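PDB 5C86: kelch domain-containing protein from Colletotrichum graminicola M1.001, which probably oxidises alcohols to aldehydes as a copper radical oxidase of the galactose oxidase and glyoxal oxidase family (AA5). Local coordinates for residues A[220-225]-A[243-248]. Residues are numbered along the deposited sequence; the frame is centred on the assembly and turned at random.
Sequences DSMCGV and KGYTGY
The loop that enters a propeller blade from the preceding one meets the loop between that blade's second and third strands, and here Met222 and Cys223 bring their sulfurs against the ring of Tyr245. The first loop leads into strand 225-230, the second follows strand 235-239. A type II beta turn from Ser221 to Gly224, closed by a hydrogen bond from Gly224 N to Ser221 O, puts Met222 and Cys223 at its two central positions. Cys223 SG lies over one face of the ring, 4.5 Å from the centroid of Tyr245 and 23° off the normal, displaced toward the rim near CZ. Met222 approaches obliquely instead, its CG 3.7 Å from Tyr245 CD2. Its SD makes a Met-aromatic contact, 4.8 Å from the Tyr245 centroid and 53° off the normal. With CG anti to the backbone N (chi1 180°), the Met222 chain reaches toward the ring, and bends at chi2 and chi3 turn SD alongside CD2 and CE2. The Tyr245 hydroxyl, hydrogen-bonded to Tyr334 OH and His178 NE2, helps to hold the ring's outer end, and Phe174 meets the ring edge-to-face. Elsewhere, Asp220 O receives a CA-H contact from Lys243 CA (3.4 Å), and a water bridges the loops by donating to Asp220 OD2 (2.6 Å) and Lys243 O. Asp220 OD1 accepts from Lys196 N, and OD2 also from Gln170 N. Tyr245 lies about 3 Å from Tyr120 and 4 Å from His423 (side chains), copper ligands in the metal-loaded enzyme, consistent with a second-shell place at a site, empty here, that kelch propeller and E-set domain share, as in galactose oxidase.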
# COMPACT_ATOMS: atom_id res chain seq x y z
N ASP A 220 16.27 -12.93 5.53
CA ASP A 220 15.45 -12.67 4.36
C ASP A 220 13.96 -12.93 4.73
O ASP A 220 13.61 -13.85 5.50
CB ASP A 220 15.80 -13.64 3.28
CG ASP A 220 17.16 -13.36 2.65
OD1 ASP A 220 17.77 -12.28 2.81
OD2 ASP A 220 17.60 -14.24 1.85
N SER A 221 13.06 -12.05 4.20
CA SER A 221 11.71 -11.95 4.75
C SER A 221 10.71 -11.73 3.61
O SER A 221 9.92 -10.79 3.61
CB SER A 221 11.65 -10.74 5.69
OG SER A 221 12.38 -10.95 6.88
N MET A 222 10.62 -12.71 2.72
CA MET A 222 9.73 -12.63 1.60
C MET A 222 8.29 -12.57 2.10
O MET A 222 7.94 -13.35 2.97
CB MET A 222 9.89 -13.83 0.70
CG MET A 222 8.97 -13.84 -0.53
SD MET A 222 9.11 -12.42 -1.64
CE MET A 222 10.71 -12.67 -2.36
N CYS A 223 7.52 -11.64 1.54
CA CYS A 223 6.12 -11.42 1.90
C CYS A 223 5.94 -11.11 3.35
O CYS A 223 4.89 -11.40 3.94
CB CYS A 223 5.22 -12.55 1.43
SG CYS A 223 5.30 -12.69 -0.41
N GLY A 224 7.01 -10.51 3.93
CA GLY A 224 6.89 -9.61 5.08
C GLY A 224 6.25 -8.34 4.59
O GLY A 224 5.98 -8.21 3.40
N VAL A 225 5.93 -7.45 5.50
CA VAL A 225 5.25 -6.19 5.18
C VAL A 225 6.06 -5.02 5.66
O VAL A 225 6.86 -5.13 6.62
CB VAL A 225 3.85 -6.16 5.75
CG1 VAL A 225 2.95 -7.16 5.07
CG2 VAL A 225 3.81 -6.38 7.24
N LYS A 243 12.14 -16.90 5.02
CA LYS A 243 13.42 -17.03 4.29
C LYS A 243 13.29 -17.51 2.86
O LYS A 243 14.21 -17.39 2.08
CB LYS A 243 14.37 -17.97 5.04
CG LYS A 243 14.92 -17.46 6.31
CD LYS A 243 15.89 -18.52 6.92
CE LYS A 243 15.14 -19.54 7.73
NZ LYS A 243 16.12 -20.60 8.14
N GLY A 244 12.10 -17.95 2.48
CA GLY A 244 11.73 -18.22 1.13
C GLY A 244 10.29 -17.90 0.88
O GLY A 244 9.53 -17.76 1.83
N TYR A 245 9.92 -17.88 -0.38
CA TYR A 245 8.51 -17.62 -0.76
C TYR A 245 7.56 -18.61 -0.11
O TYR A 245 6.47 -18.27 0.35
CB TYR A 245 8.37 -17.59 -2.28
CG TYR A 245 7.25 -16.75 -2.83
CD1 TYR A 245 5.90 -17.14 -2.75
CD2 TYR A 245 7.51 -15.57 -3.42
CE1 TYR A 245 4.90 -16.29 -3.22
CE2 TYR A 245 6.56 -14.74 -3.92
CZ TYR A 245 5.24 -15.07 -3.82
OH TYR A 245 4.24 -14.27 -4.29
N THR A 246 7.99 -19.88 -0.06
CA THR A 246 7.24 -20.93 0.59
C THR A 246 8.20 -21.85 1.29
O THR A 246 9.43 -21.83 1.07
CB THR A 246 6.42 -21.80 -0.40
OG1 THR A 246 7.32 -22.46 -1.29
CG2 THR A 246 5.43 -20.99 -1.16
N GLY A 247 7.62 -22.64 2.12
CA GLY A 247 8.35 -23.75 2.74
C GLY A 247 8.98 -23.52 4.09
O GLY A 247 9.45 -24.48 4.72
N TYR A 248 9.00 -22.29 4.56
CA TYR A 248 9.54 -21.96 5.86
C TYR A 248 8.49 -21.39 6.76
O TYR A 248 7.48 -20.88 6.31
CB TYR A 248 10.59 -20.88 5.68
CG TYR A 248 11.80 -21.33 4.91
CD1 TYR A 248 12.85 -21.95 5.59
CD2 TYR A 248 11.86 -21.21 3.57
CE1 TYR A 248 13.97 -22.38 4.89
CE2 TYR A 248 12.98 -21.62 2.86
CZ TYR A 248 14.00 -22.22 3.53
OH TYR A 248 15.09 -22.63 2.83
O HOH W 1 16.60 -16.69 1.79